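Local atomic coordinates of polysaccharide Lyase Family 6 (PDB entry 6QPS), a protein that probably cleaves alginate as a mannuronic acid-specific polysaccharide lyase of family 6, and binds a calcium ion. Residues A[304-309]-A[435-440]; A[257-262]-A[279-284]; A[26-31]-A[54-59]; A[84-89]-A[104-109]. One frame throughout, in Å; residues are numbered along the deposited sequence.

Contact 1. Residues A[304-309]-A[435-440]; sequences DNYIKD and QEEKER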
loop_
_atom_site.group_PDB
_atom_site.type_symbol
_atom_site.label_atom_id
_atom_site.label_comp_id
_atom_site.label_asym_id
_atom_site.label_seq_id
_atom_site.Cartn_x
_atom_site.Cartn_y
_atom_site.Cartn_z
ATOM N N ASP A 304 -17.641 -2.351 2.575
ATOM C CA ASP A 304 -17.330 -3.318 3.639
ATOM C C ASP A 304 -16.050 -3.003 4.413
ATOM O O ASP A 304 -15.469 -3.904 5.012
ATOM C CB ASP A 304 -17.330 -4.759 3.077
ATOM C CG ASP A 304 -17.385 -5.840 4.155
ATOM O OD1 ASP A 304 -18.187 -5.676 5.097
ATOM O OD2 ASP A 304 -16.646 -6.838 4.015
ATOM N N ASN A 305 -15.597 -1.750 4.427
ATOM C CA ASN A 305 -14.425 -1.374 5.202
ATOM C C ASN A 305 -14.829 -1.037 6.627
ATOM O O ASN A 305 -15.924 -0.541 6.876
ATOM C CB ASN A 305 -13.711 -0.197 4.540
ATOM C CG ASN A 305 -13.304 -0.514 3.101
ATOM O OD1 ASN A 305 -12.292 -1.155 2.859
ATOM N ND2 ASN A 305 -14.124 -0.072 2.135
ATOM N N TYR A 306 -13.930 -1.336 7.568
ATOM C CA TYR A 306 -14.180 -1.180 9.004
ATOM C C TYR A 306 -13.058 -0.313 9.566
ATOM O O TYR A 306 -11.896 -0.734 9.572
ATOM C CB TYR A 306 -14.203 -2.566 9.662
ATOM C CG TYR A 306 -14.739 -2.624 11.085
ATOM C CD1 TYR A 306 -13.989 -2.159 12.157
ATOM C CD2 TYR A 306 -15.996 -3.174 11.363
ATOM C CE1 TYR A 306 -14.461 -2.235 13.461
ATOM C CE2 TYR A 306 -16.467 -3.262 12.659
ATOM C CZ TYR A 306 -15.700 -2.783 13.702
ATOM O OH TYR A 306 -16.200 -2.872 14.992
ATOM N N ILE A 307 -13.408 0.901 10.005
ATOM C CA ILE A 307 -12.442 1.922 10.437
ATOM C C ILE A 307 -12.713 2.231 11.901
ATOM O O ILE A 307 -13.819 2.673 12.242
ATOM C CB ILE A 307 -12.567 3.194 9.586
ATOM C CG1 ILE A 307 -12.234 2.846 8.144
ATOM C CG2 ILE A 307 -11.647 4.258 10.078
ATOM C CD1 ILE A 307 -12.796 3.758 7.087
ATOM N N LYS A 308 -11.731 1.963 12.763
ATOM C CA LYS A 308 -11.879 2.092 14.211
ATOM C C LYS A 308 -10.799 2.963 14.847
ATOM O O LYS A 308 -9.602 2.726 14.664
ATOM C CB LYS A 308 -11.852 0.688 14.867
ATOM C CG LYS A 308 -12.034 0.675 16.377
ATOM C CD LYS A 308 -11.830 -0.708 17.003
ATOM C CE LYS A 308 -12.276 -0.724 18.452
ATOM N NZ LYS A 308 -11.860 -1.987 19.138
ATOM N N ASP A 309 -11.237 3.896 15.704
ATOM C CA ASP A 309 -10.358 4.655 16.591
ATOM C C ASP A 309 -9.204 5.319 15.839
ATOM O O ASP A 309 -8.061 5.297 16.303
ATOM C CB ASP A 309 -9.784 3.776 17.710
ATOM C CG ASP A 309 -10.830 3.250 18.678
ATOM O OD1 ASP A 309 -11.941 3.836 18.798
ATOM O OD2 ASP A 309 -10.520 2.234 19.353
ATOM N N GLN A 435 -16.630 -9.209 17.827
ATOM C CA GLN A 435 -16.487 -10.441 17.046
ATOM C C GLN A 435 -16.149 -10.147 15.581
ATOM O O GLN A 435 -15.355 -10.869 14.956
ATOM C CB GLN A 435 -17.778 -11.254 17.150
ATOM C CG GLN A 435 -17.799 -12.521 16.318
ATOM C CD GLN A 435 -16.747 -13.530 16.756
ATOM O OE1 GLN A 435 -16.340 -13.562 17.918
ATOM N NE2 GLN A 435 -16.303 -14.361 15.820
ATOM N N GLU A 436 -16.775 -9.121 15.002
ATOM C CA GLU A 436 -16.445 -8.727 13.638
ATOM C C GLU A 436 -14.972 -8.350 13.529
ATOM O O GLU A 436 -14.279 -8.782 12.597
ATOM C CB GLU A 436 -17.336 -7.557 13.222
ATOM C CG GLU A 436 -17.076 -7.007 11.830
ATOM C CD GLU A 436 -17.435 -7.976 10.713
ATOM O OE1 GLU A 436 -18.321 -8.840 10.917
ATOM O OE2 GLU A 436 -16.835 -7.891 9.619
ATOM N N GLU A 437 -14.462 -7.576 14.493
ATOM C CA GLU A 437 -13.051 -7.198 14.469
ATOM C C GLU A 437 -12.160 -8.418 14.584
ATOM O O GLU A 437 -11.141 -8.521 13.893
ATOM C CB GLU A 437 -12.752 -6.223 15.616
ATOM C CG GLU A 437 -13.481 -4.880 15.465
ATOM C CD GLU A 437 -13.416 -3.980 16.695
ATOM O OE1 GLU A 437 -12.498 -4.147 17.540
ATOM O OE2 GLU A 437 -14.295 -3.092 16.816
ATOM N N LYS A 438 -12.507 -9.342 15.486
ATOM C CA LYS A 438 -11.687 -10.528 15.678
ATOM C C LYS A 438 -11.609 -11.349 14.398
ATOM O O LYS A 438 -10.525 -11.814 14.027
ATOM C CB LYS A 438 -12.209 -11.382 16.833
ATOM C CG LYS A 438 -11.416 -12.677 16.998
ATOM C CD LYS A 438 -11.681 -13.383 18.322
ATOM C CE LYS A 438 -10.811 -14.653 18.436
ATOM N NZ LYS A 438 -9.359 -14.453 18.084
ATOM N N GLU A 439 -12.737 -11.537 13.706
ATOM C CA GLU A 439 -12.707 -12.295 12.458
ATOM C C GLU A 439 -11.792 -11.634 11.432
ATOM O O GLU A 439 -11.017 -12.312 10.749
ATOM C CB GLU A 439 -14.119 -12.435 11.885
ATOM C CG GLU A 439 -15.011 -13.383 12.679
ATOM C CD GLU A 439 -16.464 -13.346 12.229
ATOM O OE1 GLU A 439 -16.776 -12.656 11.233
ATOM O OE2 GLU A 439 -17.299 -14.002 12.888
ATOM N N ARG A 440 -11.881 -10.310 11.302
ATOM C CA ARG A 440 -11.081 -9.591 10.310
ATOM C C ARG A 440 -9.593 -9.673 10.629
ATOM O O ARG A 440 -8.775 -9.941 9.743
ATOM C CB ARG A 440 -11.533 -8.134 10.252
ATOM C CG ARG A 440 -12.887 -7.921 9.604
ATOM C CD ARG A 440 -13.386 -6.501 9.863
ATOM N NE ARG A 440 -14.622 -6.233 9.142
ATOM C CZ ARG A 440 -14.682 -5.617 7.960
ATOM N NH1 ARG A 440 -13.589 -5.162 7.347
ATOM N NH2 ARG A 440 -15.869 -5.444 7.383
HETATM O O HOH W 1 -18.825 -7.490 7.061
HETATM O O HOH W 2 -15.215 -2.740 19.308
#

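Contact 2. Residues A[257-262]-A[279-284]; sequences RNLFYE and SNTFIG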
loop_
_atom_site.group_PDB
_atom_site.type_symbol
_atom_site.label_atom_id
_atom_site.label_comp_id
_atom_site.label_asym_id
_atom_site.label_seq_id
_atom_site.Cartn_x
_atom_site.Cartn_y
_atom_site.Cartn_z
ATOM N N ARG A 257 -9.040 -6.359 1.906
ATOM C CA ARG A 257 -8.763 -7.214 3.068
ATOM C C ARG A 257 -7.395 -6.932 3.692
ATOM O O ARG A 257 -6.763 -7.819 4.285
ATOM C CB ARG A 257 -8.929 -8.707 2.758
ATOM C CG ARG A 257 -10.371 -9.173 2.595
ATOM C CD ARG A 257 -10.447 -10.582 1.997
ATOM N NE ARG A 257 -9.637 -11.538 2.755
ATOM C CZ ARG A 257 -10.117 -12.480 3.547
ATOM N NH1 ARG A 257 -11.422 -12.616 3.749
ATOM N NH2 ARG A 257 -9.272 -13.283 4.177
ATOM N N ASN A 258 -6.936 -5.685 3.625
ATOM C CA ASN A 258 -5.702 -5.280 4.296
ATOM C C ASN A 258 -6.038 -4.811 5.703
ATOM O O ASN A 258 -7.162 -4.381 5.968
ATOM C CB ASN A 258 -4.982 -4.175 3.522
ATOM C CG ASN A 258 -4.640 -4.599 2.128
ATOM O OD1 ASN A 258 -3.724 -5.407 1.892
ATOM N ND2 ASN A 258 -5.418 -4.105 1.170
ATOM N N LEU A 259 -5.061 -4.918 6.614
ATOM C CA LEU A 259 -5.187 -4.472 8.003
ATOM C C LEU A 259 -4.194 -3.343 8.232
ATOM O O LEU A 259 -2.997 -3.520 7.979
ATOM C CB LEU A 259 -4.889 -5.607 8.992
ATOM C CG LEU A 259 -4.852 -5.214 10.476
ATOM C CD1 LEU A 259 -6.199 -4.779 10.984
ATOM C CD2 LEU A 259 -4.309 -6.402 11.272
ATOM N N PHE A 260 -4.691 -2.193 8.719
ATOM C CA PHE A 260 -3.879 -1.003 9.011
ATOM C C PHE A 260 -3.898 -0.792 10.522
ATOM O O PHE A 260 -4.908 -0.357 11.075
ATOM C CB PHE A 260 -4.416 0.214 8.267
ATOM C CG PHE A 260 -4.461 0.024 6.765
ATOM C CD1 PHE A 260 -5.573 -0.536 6.148
ATOM C CD2 PHE A 260 -3.370 0.343 5.966
ATOM C CE1 PHE A 260 -5.611 -0.728 4.764
ATOM C CE2 PHE A 260 -3.417 0.153 4.591
ATOM C CZ PHE A 260 -4.535 -0.390 4.003
ATOM N N TYR A 261 -2.793 -1.137 11.189
ATOM C CA TYR A 261 -2.732 -1.218 12.646
ATOM C C TYR A 261 -1.755 -0.191 13.190
ATOM O O TYR A 261 -0.556 -0.242 12.882
ATOM C CB TYR A 261 -2.282 -2.624 13.053
ATOM C CG TYR A 261 -2.146 -2.910 14.543
ATOM C CD1 TYR A 261 -0.962 -2.614 15.231
ATOM C CD2 TYR A 261 -3.183 -3.501 15.255
ATOM C CE1 TYR A 261 -0.828 -2.903 16.573
ATOM C CE2 TYR A 261 -3.060 -3.787 16.603
ATOM C CZ TYR A 261 -1.885 -3.465 17.267
ATOM O OH TYR A 261 -1.714 -3.750 18.609
ATOM N N GLU A 262 -2.267 0.714 14.030
ATOM C CA GLU A 262 -1.449 1.742 14.690
ATOM C C GLU A 262 -0.566 2.507 13.697
ATOM O O GLU A 262 0.579 2.842 14.000
ATOM C CB GLU A 262 -0.600 1.137 15.817
ATOM C CG GLU A 262 -1.428 0.657 17.005
ATOM C CD GLU A 262 -0.590 0.239 18.210
ATOM O OE1 GLU A 262 0.655 0.131 18.109
ATOM O OE2 GLU A 262 -1.206 -0.002 19.269
ATOM N N SER A 279 -13.397 -4.303 2.057
ATOM C CA SER A 279 -13.214 -5.157 3.235
ATOM C C SER A 279 -11.886 -4.943 3.938
ATOM O O SER A 279 -11.363 -5.872 4.555
ATOM C CB SER A 279 -13.399 -6.647 2.919
ATOM O OG SER A 279 -14.655 -6.905 2.281
ATOM N N ASN A 280 -11.343 -3.727 3.882
ATOM C CA ASN A 280 -10.157 -3.391 4.666
ATOM C C ASN A 280 -10.557 -3.059 6.099
ATOM O O ASN A 280 -11.709 -2.727 6.375
ATOM C CB ASN A 280 -9.425 -2.207 4.030
ATOM C CG ASN A 280 -8.959 -2.518 2.613
ATOM O OD1 ASN A 280 -7.946 -3.175 2.401
ATOM N ND2 ASN A 280 -9.732 -2.092 1.626
ATOM N N THR A 281 -9.578 -3.136 7.015
ATOM C CA THR A 281 -9.795 -2.923 8.439
ATOM C C THR A 281 -8.701 -2.009 8.978
ATOM O O THR A 281 -7.515 -2.214 8.690
ATOM C CB THR A 281 -9.772 -4.273 9.171
ATOM O OG1 THR A 281 -10.690 -5.185 8.552
ATOM C CG2 THR A 281 -10.163 -4.116 10.649
ATOM N N PHE A 282 -9.114 -1.020 9.769
ATOM C CA PHE A 282 -8.204 -0.035 10.351
ATOM C C PHE A 282 -8.399 -0.050 11.859
ATOM O O PHE A 282 -9.506 0.187 12.347
ATOM C CB PHE A 282 -8.441 1.380 9.810
ATOM C CG PHE A 282 -8.354 1.528 8.301
ATOM C CD1 PHE A 282 -9.346 1.028 7.472
ATOM C CD2 PHE A 282 -7.326 2.271 7.737
ATOM C CE1 PHE A 282 -9.287 1.218 6.094
ATOM C CE2 PHE A 282 -7.248 2.458 6.367
ATOM C CZ PHE A 282 -8.233 1.930 5.544
ATOM N N ILE A 283 -7.320 -0.322 12.603
ATOM C CA ILE A 283 -7.334 -0.366 14.069
ATOM C C ILE A 283 -6.349 0.700 14.554
ATOM O O ILE A 283 -5.144 0.455 14.613
ATOM C CB ILE A 283 -6.955 -1.759 14.589
ATOM C CG1 ILE A 283 -7.887 -2.839 14.012
ATOM C CG2 ILE A 283 -6.922 -1.788 16.134
ATOM C CD1 ILE A 283 -9.322 -2.801 14.479
ATOM N N GLY A 284 -6.839 1.891 14.888
ATOM C CA GLY A 284 -5.928 2.997 15.136
ATOM C C GLY A 284 -5.457 3.151 16.572
ATOM O O GLY A 284 -4.453 3.816 16.816
HETATM O O HOH W 3 -8.950 -6.605 7.024
#

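Contact 3. Residues A[26-31]-A[54-59]; sequences FSPKDV and GTYHNL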
loop_
_atom_site.group_PDB
_atom_site.type_symbol
_atom_site.label_atom_id
_atom_site.label_comp_id
_atom_site.label_asym_id
_atom_site.label_seq_id
_atom_site.Cartn_x
_atom_site.Cartn_y
_atom_site.Cartn_z
ATOM N N PHE A 26 26.564 -21.803 -3.819
ATOM C CA PHE A 26 27.602 -20.806 -3.614
ATOM C C PHE A 26 27.681 -20.420 -2.145
ATOM O O PHE A 26 26.696 -20.506 -1.406
ATOM C CB PHE A 26 27.253 -19.524 -4.400
ATOM C CG PHE A 26 27.157 -19.736 -5.872
ATOM C CD1 PHE A 26 28.295 -19.659 -6.670
ATOM C CD2 PHE A 26 25.938 -20.040 -6.467
ATOM C CE1 PHE A 26 28.222 -19.881 -8.041
ATOM C CE2 PHE A 26 25.862 -20.260 -7.840
ATOM C CZ PHE A 26 27.006 -20.176 -8.620
ATOM N N SER A 27 28.870 -19.953 -1.743
ATOM C CA SER A 27 29.132 -19.423 -0.410
ATOM C C SER A 27 29.558 -17.967 -0.546
ATOM O O SER A 27 29.775 -17.492 -1.668
ATOM C CB SER A 27 30.228 -20.243 0.263
ATOM O OG SER A 27 29.756 -21.544 0.580
ATOM N N PRO A 28 29.704 -17.236 0.563
ATOM C CA PRO A 28 30.095 -15.815 0.464
ATOM C C PRO A 28 31.388 -15.561 -0.295
ATOM O O PRO A 28 31.519 -14.513 -0.940
ATOM C CB PRO A 28 30.185 -15.370 1.930
ATOM C CG PRO A 28 29.163 -16.244 2.626
ATOM C CD PRO A 28 29.247 -17.593 1.918
ATOM N N LYS A 29 32.353 -16.476 -0.246
ATOM C CA LYS A 29 33.580 -16.292 -1.012
ATOM C C LYS A 29 33.360 -16.384 -2.517
ATOM O O LYS A 29 34.280 -16.064 -3.279
ATOM C CB LYS A 29 34.620 -17.334 -0.593
ATOM C CG LYS A 29 34.261 -18.756 -1.004
ATOM C CD LYS A 29 35.371 -19.739 -0.619
ATOM C CE LYS A 29 35.130 -21.107 -1.244
ATOM N NZ LYS A 29 35.241 -21.064 -2.729
ATOM N N ASP A 30 32.183 -16.824 -2.961
ATOM C CA ASP A 30 31.928 -17.067 -4.376
ATOM C C ASP A 30 31.032 -16.002 -5.003
ATOM O O ASP A 30 30.396 -16.270 -6.026
ATOM C CB ASP A 30 31.280 -18.438 -4.585
ATOM C CG ASP A 30 32.069 -19.569 -3.963
ATOM O OD1 ASP A 30 33.267 -19.727 -4.304
ATOM O OD2 ASP A 30 31.482 -20.303 -3.128
ATOM N N VAL A 31 30.947 -14.816 -4.406
ATOM C CA VAL A 31 30.066 -13.761 -4.937
ATOM C C VAL A 31 30.333 -13.522 -6.402
ATOM O O VAL A 31 29.347 -13.406 -7.193
ATOM C CB VAL A 31 30.134 -12.529 -4.087
ATOM C CG1 VAL A 31 29.683 -11.303 -4.877
ATOM C CG2 VAL A 31 29.286 -12.681 -2.812
ATOM N N GLY A 54 25.491 -17.689 5.482
ATOM C CA GLY A 54 26.538 -16.692 5.592
ATOM C C GLY A 54 26.023 -15.326 5.191
ATOM O O GLY A 54 24.858 -15.160 4.826
ATOM N N THR A 55 26.925 -14.343 5.251
ATOM C CA THR A 55 26.609 -12.970 4.864
ATOM C C THR A 55 27.339 -12.619 3.576
ATOM O O THR A 55 28.564 -12.792 3.471
ATOM C CB THR A 55 26.949 -11.969 5.971
ATOM O OG1 THR A 55 26.189 -12.303 7.134
ATOM C CG2 THR A 55 26.587 -10.550 5.519
ATOM N N TYR A 56 26.573 -12.133 2.606
ATOM C CA TYR A 56 27.038 -11.809 1.265
ATOM C C TYR A 56 27.094 -10.288 1.185
ATOM O O TYR A 56 26.054 -9.626 1.119
ATOM C CB TYR A 56 26.077 -12.410 0.236
ATOM C CG TYR A 56 26.027 -13.925 0.290
ATOM C CD1 TYR A 56 25.398 -14.592 1.336
ATOM C CD2 TYR A 56 26.669 -14.689 -0.668
ATOM C CE1 TYR A 56 25.396 -15.977 1.408
ATOM C CE2 TYR A 56 26.668 -16.066 -0.610
ATOM C CZ TYR A 56 26.035 -16.711 0.429
ATOM O OH TYR A 56 26.056 -18.095 0.485
ATOM N N HIS A 57 28.307 -9.740 1.234
ATOM C CA HIS A 57 28.505 -8.304 1.347
ATOM C C HIS A 57 28.766 -7.688 -0.022
ATOM O O HIS A 57 29.485 -8.257 -0.849
ATOM C CB HIS A 57 29.708 -7.974 2.239
ATOM C CG HIS A 57 29.497 -8.258 3.693
ATOM N ND1 HIS A 57 28.782 -7.423 4.524
ATOM C CD2 HIS A 57 29.927 -9.281 4.469
ATOM C CE1 HIS A 57 28.769 -7.925 5.746
ATOM N NE2 HIS A 57 29.471 -9.046 5.744
ATOM N N ASN A 58 28.186 -6.511 -0.246
ATOM C CA ASN A 58 28.556 -5.642 -1.369
ATOM C C ASN A 58 28.451 -6.356 -2.718
ATOM O O ASN A 58 29.408 -6.400 -3.504
ATOM C CB ASN A 58 29.954 -5.047 -1.164
ATOM C CG ASN A 58 30.020 -4.127 0.035
ATOM O OD1 ASN A 58 29.201 -3.216 0.179
ATOM N ND2 ASN A 58 30.983 -4.368 0.912
ATOM N N LEU A 59 27.256 -6.881 -3.002
ATOM C CA LEU A 59 27.019 -7.452 -4.322
ATOM C C LEU A 59 27.090 -6.382 -5.400
ATOM O O LEU A 59 27.389 -6.686 -6.559
ATOM C CB LEU A 59 25.654 -8.133 -4.378
ATOM C CG LEU A 59 25.406 -9.304 -3.431
ATOM C CD1 LEU A 59 23.979 -9.866 -3.634
ATOM C CD2 LEU A 59 26.429 -10.396 -3.630
#

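Contact 4. Residues A[84-89]-A[104-109]; sequences AVISGK and LLFYKA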
loop_
_atom_site.group_PDB
_atom_site.type_symbol
_atom_site.label_atom_id
_atom_site.label_comp_id
_atom_site.label_asym_id
_atom_site.label_seq_id
_atom_site.Cartn_x
_atom_site.Cartn_y
_atom_site.Cartn_z
ATOM N N ALA A 84 20.903 -16.955 4.689
ATOM C CA ALA A 84 21.679 -16.223 3.689
ATOM C C ALA A 84 21.310 -14.743 3.769
ATOM O O ALA A 84 20.192 -14.354 3.402
ATOM C CB ALA A 84 21.437 -16.760 2.281
ATOM N N VAL A 85 22.263 -13.925 4.214
ATOM C CA VAL A 85 22.046 -12.509 4.523
ATOM C C VAL A 85 22.782 -11.695 3.472
ATOM O O VAL A 85 23.956 -11.967 3.186
ATOM C CB VAL A 85 22.597 -12.169 5.922
ATOM C CG1 VAL A 85 22.278 -10.731 6.303
ATOM C CG2 VAL A 85 22.063 -13.145 6.971
ATOM N N ILE A 86 22.100 -10.705 2.898
ATOM C CA ILE A 86 22.676 -9.819 1.888
ATOM C C ILE A 86 22.777 -8.423 2.485
ATOM O O ILE A 86 21.774 -7.868 2.954
ATOM C CB ILE A 86 21.827 -9.832 0.607
ATOM C CG1 ILE A 86 21.867 -11.234 -0.015
ATOM C CG2 ILE A 86 22.317 -8.788 -0.360
ATOM C CD1 ILE A 86 20.916 -11.410 -1.192
ATOM N N SER A 87 23.980 -7.844 2.444
ATOM C CA SER A 87 24.276 -6.588 3.124
ATOM C C SER A 87 25.184 -5.723 2.257
ATOM O O SER A 87 25.845 -6.209 1.336
ATOM C CB SER A 87 24.935 -6.862 4.492
ATOM O OG SER A 87 24.123 -7.729 5.274
ATOM N N GLY A 88 25.238 -4.431 2.578
ATOM C CA GLY A 88 26.115 -3.528 1.852
ATOM C C GLY A 88 25.486 -2.993 0.572
ATOM O O GLY A 88 24.283 -3.107 0.335
ATOM N N LYS A 89 26.346 -2.417 -0.277
ATOM C CA LYS A 89 25.896 -1.758 -1.497
ATOM C C LYS A 89 25.228 -2.759 -2.428
ATOM O O LYS A 89 25.727 -3.873 -2.623
ATOM C CB LYS A 89 27.083 -1.133 -2.228
ATOM C CG LYS A 89 27.634 0.128 -1.591
ATOM C CD LYS A 89 28.929 0.573 -2.255
ATOM C CE LYS A 89 29.199 2.047 -1.964
ATOM N NZ LYS A 89 30.635 2.336 -1.755
ATOM N N LEU A 104 15.326 -15.060 1.211
ATOM C CA LEU A 104 16.517 -14.229 1.354
ATOM C C LEU A 104 16.293 -13.152 2.407
ATOM O O LEU A 104 15.193 -12.606 2.521
ATOM C CB LEU A 104 16.863 -13.561 0.020
ATOM C CG LEU A 104 17.247 -14.518 -1.117
ATOM C CD1 LEU A 104 17.426 -13.740 -2.410
ATOM C CD2 LEU A 104 18.496 -15.336 -0.814
ATOM N N LEU A 105 17.352 -12.813 3.138
ATOM C CA LEU A 105 17.310 -11.761 4.143
ATOM C C LEU A 105 18.195 -10.606 3.707
ATOM O O LEU A 105 19.426 -10.709 3.783
ATOM C CB LEU A 105 17.776 -12.306 5.485
ATOM C CG LEU A 105 18.025 -11.313 6.619
ATOM C CD1 LEU A 105 16.876 -10.423 6.925
ATOM C CD2 LEU A 105 18.385 -12.074 7.908
ATOM N N PHE A 106 17.567 -9.505 3.293
ATOM C CA PHE A 106 18.265 -8.264 2.977
ATOM C C PHE A 106 18.315 -7.457 4.273
ATOM O O PHE A 106 17.279 -7.008 4.769
ATOM C CB PHE A 106 17.578 -7.488 1.855
ATOM C CG PHE A 106 17.495 -8.237 0.533
ATOM C CD1 PHE A 106 16.439 -9.076 0.254
ATOM C CD2 PHE A 106 18.480 -8.091 -0.426
ATOM C CE1 PHE A 106 16.367 -9.760 -0.958
ATOM C CE2 PHE A 106 18.408 -8.781 -1.638
ATOM C CZ PHE A 106 17.358 -9.613 -1.895
ATOM N N TYR A 107 19.512 -7.297 4.834
ATOM C CA TYR A 107 19.707 -6.667 6.138
ATOM C C TYR A 107 20.880 -5.710 6.023
ATOM O O TYR A 107 22.000 -6.132 5.716
ATOM C CB TYR A 107 19.954 -7.691 7.250
ATOM C CG TYR A 107 20.133 -7.012 8.600
ATOM C CD1 TYR A 107 19.058 -6.390 9.237
ATOM C CD2 TYR A 107 21.371 -6.950 9.218
ATOM C CE1 TYR A 107 19.211 -5.749 10.440
ATOM C CE2 TYR A 107 21.528 -6.299 10.421
ATOM C CZ TYR A 107 20.446 -5.705 11.029
ATOM O OH TYR A 107 20.617 -5.053 12.227
ATOM N N LYS A 108 20.634 -4.426 6.267
ATOM C CA LYS A 108 21.676 -3.407 6.158
ATOM C C LYS A 108 22.377 -3.487 4.800
ATOM O O LYS A 108 23.594 -3.376 4.683
ATOM C CB LYS A 108 22.648 -3.457 7.345
ATOM C CG LYS A 108 21.958 -2.990 8.629
ATOM C CD LYS A 108 22.869 -2.913 9.858
ATOM C CE LYS A 108 22.080 -2.270 11.018
ATOM N NZ LYS A 108 22.815 -2.132 12.321
ATOM N N ALA A 109 21.580 -3.693 3.756
ATOM C CA ALA A 109 21.960 -3.410 2.377
ATOM C C ALA A 109 21.335 -2.075 1.993
ATOM O O ALA A 109 20.469 -1.559 2.701
ATOM C CB ALA A 109 21.406 -4.499 1.453
#

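Contact 1. Residues A[304-309]-A[435-440]
R440 of helix 433-445 reaches over Y306 to D304 and illustrates how one arginine can hold a helix to the flank of a strand. Its CB points at the strand, and the chain runs extended from CG to NE, bringing CD to 4.0 Å from Y306 CB. NE turns back to its own helix, where E436 OE2 takes it at 2.8 Å through the anti lone pair. Y306 CB lies over one face of the guanidinium, 3.5 Å from R440 CZ. At its edge NH1 and NH2 both grip the backbone O of D304; the bond from NH2 is the shorter, at 2.9 Å, and fairly straight (160°). NH2 also forms a salt bridge with D304 OD1 at 3.3 Å, while OD2 bonds S279. Replacing R440 by an alanine removes the guanidinium, which is likely to leave D304 O without its two donors from this residue and E436 without its counter-charge. Further along, E437 receives Y306 OH on OE2 at 2.6 Å and K308 NZ on OE1 at 2.8 Å, so both carboxylate oxygens are tied. R440 lies between D304 and E436, and K308 beside E437, an arrangement that probably favours the charged forms of these side chains.

Contact 2. Residues A[257-262]-A[279-284]
F260 and F282 stack on successive coils of the right-handed parallel beta-helix expected of this lyase family, strands 259-261 and 281-283 running side by side in register. Their rings make the tight part of the contact: an offset stack with centroids 4.5 Å apart and planes 16° from parallel, F260 CD1 standing over the face of F282, 3.4 Å from CE2. A shared first torsion (chi1 -58° and -56°) leads the rings out side by side, and I245 and I246 of strand 244-249 pack on F260. Beside the rings N258 and N280 lie nearly coplanar in an asparagine ladder: N280 OD1 accepts from both N and ND2 of N258, and N305 on the next coil bonds N280 N in turn. The other face is looser. There L259 CD1 meets I283 CG1 at 4.0 Å and Y261 CD2 meets I283 CG2 at 4.2 Å, under the helices 433-445 and 454-465. Most open is the end at R257, whose CA meets S279 O at 3.3 Å while CG lies loosely by S279 CB and NE pairs with D233. Near that end a water donates to N258 O at 3.0 Å and also bonds T281 OG1, at 2.7 Å, an oxygen bonded by R440 NH1 as well.

Contact 3. Residues A[26-31]-A[54-59]
G54 faces P28 at the start of strand 54-57, its CA 4.0 Å from P28 CG, and shows how a missing side chain can set a local approach. A CB on G54 would run into that proline carbon and, at this backbone conformation, also into the carbonyl oxygen of the preceding residue. T55 turns its side chain away and contributes its carbonyl O, 3.4 Å from P28 CB. Y56 carries the centre of the contact. With CG anti to its carbonyl carbon (chi1 -63°), the ring swings across to the 26-31 loop, and P28 CG sits over one face in a CH-pi contact, 4.0 Å from the ring centroid and 15° off the normal. P28 CD lies 3.6 Å from Y56 CZ, while V31 CG2 approaches the ring edge, 3.9 Å from CD2. The hydroxyl is hydrogen-bonded to K52 O. A serine in place of Y56 would probably take the ring face from P28 and the ring edge from V31, and leave K52 O without this donor. Further on, L59 sends CD2 to within 3.6 Å of V31 CG1. No hydrogen bond crosses between the two segments. L59 also meets M34 of helix 31-40 and I86 of strand 84-87, and Y56 packs on L51 of strand 48-51, so the turn into that helix packs against the first coils of what is probably, as in this family, a parallel beta-helix.

Contact 4. Residues A[84-89]-A[104-109]
I86 and F106 point the same way from adjacent strands and lie side by side, I86 CD1 coming to 3.7 Å from F106 CE2 while its CG2 branch reaches CD2 of the same ring at 3.9 Å. The long branch of I86 gets there because CG1 stands opposite the carbonyl carbon (chi1 -64°) and the chain continues extended. W76 of strand 74-78 packs on I86 and L104 alike. On the other face V85 splits its two methyls: CG2 meets L105 CD2, and CG1 meets Y107 CB, each at 3.9 Å, V85 lying alongside each of them. Such stacking of apolar side chains from coil to coil belongs to the parallel beta-helix, in which successive coils stack their parallel strands, here in register as far as I86 and F106; L105 N, I86 N and Y107 N supply the backbone rungs. After I86 the register slips by one residue, a beta bulge at the corner. At this point S87 OG donates to Y107 O at 2.7 Å, nearly along the C=O axis. G88 N then bonds K108 O almost straight (178°), in a backbone conformation where a side chain would strike the preceding carbonyl oxygen. A109 places CB 3.4 Å from G88 O and also packs on C140.

In the fold
Four contacts sample the same coiled stack of parallel strands at two places. Contacts 1 and 2 touch, since strands 276-283 and 301-308 are neighbours; contacts 3 and 4 likewise meet where strand 54-67 runs beside 84-87. The two pairs lie apart, contact 2 being about 20 Å from contact 4 between nearest atoms. Contact 2 is buried, joining coil to coil through backbone rungs and stacked side chains; contacts 1, 3 and 4 are partly buried. Contact 4 repeats that scheme near the N-terminal end with mixed aliphatic and aromatic partners, no ring stack and a bulge. Contacts 1 and 3 instead bring a helix or its leading loop onto strands: the first by charge pairing, the second by apolar and CH-pi contact.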